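Local coordinates for protein glucose dehydrogenase (Serratia sp. FS14, PDB 7CDY) that belongs to the glucose/sorbosone dehydrogenase family, whose fold is a beta propeller, and carries a bound calcium ion, at residues G288-A294 / G316-R320. Residues are numbered along the deposited sequence; the frame is centred on the assembly and turned at random.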
ATOM      1  N   GLY A 288       5.409   4.052  -7.872  1.00  8.71           N
ATOM      2  CA  GLY A 288       6.832   3.790  -7.757  1.00  9.74           C
ATOM      3  C   GLY A 288       7.217   2.462  -8.388  1.00  8.21           C
ATOM      4  O   GLY A 288       6.421   1.525  -8.457  1.00  9.30           O
ATOM      5  N   ALA A 289       8.462   2.388  -8.862  1.00 10.03           N
ATOM      6  CA  ALA A 289       9.050   1.148  -9.361  1.00 10.38           C
ATOM      7  C   ALA A 289      10.267   0.811  -8.508  1.00 10.17           C
ATOM      8  O   ALA A 289      11.234   1.588  -8.459  1.00 12.03           O
ATOM      9  CB  ALA A 289       9.429   1.258 -10.842  1.00 11.26           C
ATOM     10  N   LEU A 290      10.201  -0.325  -7.806  1.00  9.29           N
ATOM     11  CA  LEU A 290      11.337  -0.795  -7.020  1.00 10.27           C
ATOM     12  C   LEU A 290      12.423  -1.393  -7.911  1.00 11.19           C
ATOM     13  O   LEU A 290      13.558  -0.902  -7.941  1.00 13.73           O
ATOM     14  CB  LEU A 290      10.875  -1.819  -5.976  1.00 11.49           C
ATOM     15  CG  LEU A 290       9.954  -1.291  -4.878  1.00 10.09           C
ATOM     16  CD1 LEU A 290       9.266  -2.461  -4.161  1.00 11.24           C
ATOM     17  CD2 LEU A 290      10.717  -0.450  -3.878  1.00  9.83           C
ATOM     18  N   ALA A 291      12.090  -2.443  -8.661  1.00 11.37           N
ATOM     19  CA  ALA A 291      13.103  -3.146  -9.441  1.00 13.04           C
ATOM     20  C   ALA A 291      13.652  -2.270 -10.557  1.00 13.03           C
ATOM     21  O   ALA A 291      14.861  -2.295 -10.829  1.00 14.95           O
ATOM     22  CB  ALA A 291      12.523  -4.443 -10.002  1.00 13.53           C
ATOM     23  N   GLN A 292      12.798  -1.482 -11.209  1.00 10.76           N
ATOM     24  CA  GLN A 292      13.250  -0.620 -12.297  1.00 12.34           C
ATOM     25  C   GLN A 292      13.706   0.757 -11.827  1.00 12.39           C
ATOM     26  O   GLN A 292      14.141   1.564 -12.657  1.00 13.06           O
ATOM     27  CB  GLN A 292      12.194  -0.527 -13.410  1.00 13.07           C
ATOM     28  CG  GLN A 292      12.165  -1.778 -14.280  1.00 12.43           C
ATOM     29  CD  GLN A 292      11.038  -1.785 -15.289  1.00 11.80           C
ATOM     30  OE1 GLN A 292      10.402  -0.760 -15.534  1.00 17.94           O
ATOM     31  NE2 GLN A 292      10.772  -2.952 -15.873  1.00 12.61           N
ATOM     32  N   LYS A 293      13.636   1.041 -10.529  1.00 11.73           N
ATOM     33  CA  LYS A 293      14.254   2.228  -9.926  1.00 10.70           C
ATOM     34  C   LYS A 293      13.793   3.512 -10.617  1.00 11.87           C
ATOM     35  O   LYS A 293      14.585   4.291 -11.155  1.00 12.72           O
ATOM     36  CB  LYS A 293      15.785   2.115  -9.903  1.00 11.23           C
ATOM     37  CG  LYS A 293      16.290   0.910  -9.147  1.00 13.09           C
ATOM     38  CD  LYS A 293      17.808   0.795  -9.204  1.00 13.18           C
ATOM     39  CE  LYS A 293      18.286  -0.441  -8.459  1.00 24.34           C
ATOM     40  NZ  LYS A 293      19.772  -0.532  -8.449  1.00 29.52           N
ATOM     41  N   ALA A 294      12.482   3.725 -10.611  1.00 11.14           N
ATOM     42  CA  ALA A 294      11.906   4.825 -11.372  1.00 12.60           C
ATOM     43  C   ALA A 294      10.535   5.184 -10.817  1.00 10.83           C
ATOM     44  O   ALA A 294      10.002   4.521  -9.922  1.00 11.17           O
ATOM     45  CB  ALA A 294      11.818   4.484 -12.865  1.00 12.87           C
ATOM     46  N   GLY A 316      18.762   5.863  -9.994  1.00 12.05           N
ATOM     47  CA  GLY A 316      19.226   4.649  -9.355  1.00 13.78           C
ATOM     48  C   GLY A 316      18.606   4.351  -8.009  1.00 12.51           C
ATOM     49  O   GLY A 316      19.184   3.577  -7.243  1.00 14.25           O
ATOM     50  N   GLU A 317      17.436   4.917  -7.710  1.00 12.18           N
ATOM     51  CA  GLU A 317      16.770   4.723  -6.428  1.00 12.55           C
ATOM     52  C   GLU A 317      15.502   3.891  -6.596  1.00 11.60           C
ATOM     53  O   GLU A 317      14.697   4.137  -7.501  1.00 11.39           O
ATOM     54  CB  GLU A 317      16.462   6.080  -5.792  1.00 13.70           C
ATOM     55  CG  GLU A 317      17.739   6.840  -5.435  1.00 16.80           C
ATOM     56  CD  GLU A 317      17.522   8.283  -5.006  1.00 18.32           C
ATOM     57  OE1 GLU A 317      18.280   8.747  -4.125  1.00 21.00           O
ATOM     58  OE2 GLU A 317      16.636   8.966  -5.546  1.00 18.83           O
ATOM     59  N   ARG A 318      15.338   2.906  -5.713  1.00 11.84           N
ATOM     60  CA  ARG A 318      14.130   2.093  -5.651  1.00 10.44           C
ATOM     61  C   ARG A 318      13.009   2.916  -5.029  1.00  9.42           C
ATOM     62  O   ARG A 318      13.118   3.337  -3.874  1.00 11.99           O
ATOM     63  CB  ARG A 318      14.412   0.878  -4.776  1.00 11.00           C
ATOM     64  CG  ARG A 318      15.485  -0.041  -5.355  1.00 12.24           C
ATOM     65  CD  ARG A 318      16.022  -1.007  -4.307  1.00 15.81           C
ATOM     66  NE  ARG A 318      14.968  -1.654  -3.524  1.00 20.08           N
ATOM     67  CZ  ARG A 318      14.286  -2.723  -3.926  1.00 18.06           C
ATOM     68  NH1 ARG A 318      14.533  -3.270  -5.110  1.00 19.36           N
ATOM     69  NH2 ARG A 318      13.347  -3.244  -3.146  1.00 20.61           N
ATOM     70  N   ILE A 319      11.934   3.160  -5.772  1.00  9.94           N
ATOM     71  CA  ILE A 319      10.865   4.037  -5.291  1.00  9.89           C
ATOM     72  C   ILE A 319       9.809   3.195  -4.581  1.00 10.13           C
ATOM     73  O   ILE A 319       9.116   2.390  -5.210  1.00 10.13           O
ATOM     74  CB  ILE A 319      10.267   4.897  -6.411  1.00  9.59           C
ATOM     75  CG1 ILE A 319      11.358   5.730  -7.109  1.00 11.53           C
ATOM     76  CG2 ILE A 319       9.172   5.806  -5.851  1.00 10.93           C
ATOM     77  CD1 ILE A 319      12.255   6.520  -6.163  1.00 14.27           C
ATOM     78  N   ARG A 320       9.701   3.381  -3.266  1.00  9.25           N
ATOM     79  CA  ARG A 320       8.857   2.572  -2.399  1.00  8.66           C
ATOM     80  C   ARG A 320       7.505   3.210  -2.108  1.00  9.51           C
ATOM     81  O   ARG A 320       6.503   2.494  -1.931  1.00  9.42           O
ATOM     82  CB  ARG A 320       9.602   2.346  -1.075  1.00  9.28           C
ATOM     83  CG  ARG A 320       8.775   1.864   0.121  1.00  9.86           C
ATOM     84  CD  ARG A 320       8.286   0.422  -0.003  1.00 10.05           C
ATOM     85  NE  ARG A 320       9.364  -0.560   0.070  1.00 10.00           N
ATOM     86  CZ  ARG A 320       9.225  -1.840  -0.267  1.00 12.45           C
ATOM     87  NH1 ARG A 320       8.059  -2.297  -0.705  1.00 13.16           N
ATOM     88  NH2 ARG A 320      10.259  -2.663  -0.184  1.00 14.36           N
TER
HETATM   89  O   HOH W   1      17.198   4.509 -11.853  1.00 14.27           O
HETATM   90  O   HOH W   2      21.237   1.707  -7.970  1.00 36.56           O
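Leu-290 touches two arginines: its CB rests over one face of the Arg-318 guanidinium, and its CD1 sits 3.7 Å from Arg-320 NH1, over a face of that guanidinium and offset toward its rim. With CG anti to the carbonyl carbon (chi1 -66°), Leu-290 also brings CD2 to 3.5 Å from Ile-319 O, a buried carbonyl that finds no hydrogen-bond partner in the model. Arg-318 bends at chi3 (47°), which turns its guanidinium toward Leu-290, while its CG packs 3.3 Å from Leu-290 O. The one direct hydrogen bond between 288-294 and 316-320 runs from Ile-319 N to Ala-289 O, 3.2 Å and nearly straight, entering well above the carbonyl plane; Ala-294 N reaches the same oxygen from the opposite face. Ile-319 splits its branches, CG2 against Gly-288 CA (3.6 Å) and CG1 against Ala-294 O (3.3 Å). At the exposed end the extended Lys-293 chain runs past Glu-317 O to Gly-316, where one water links Lys-293 NZ to Gly-316 O and another joins Lys-293 O to Gly-316 N. Farther out, Asp-335 OD2 forms salt bridges with NH2 of both Arg-318 and Arg-320, probably offsetting their like charges and steadying the two planes that Leu-290 touches. A G1 beta bulge, with Lys-293 (positive phi, 55°) and Ala-294 set opposite Ala-289, closes the hairpin between strands 284-289 and 294-301. This hairpin turn meets the start of strand 319-324, which belongs to the next sheet, so the contact joins neighbouring blades of the beta propeller.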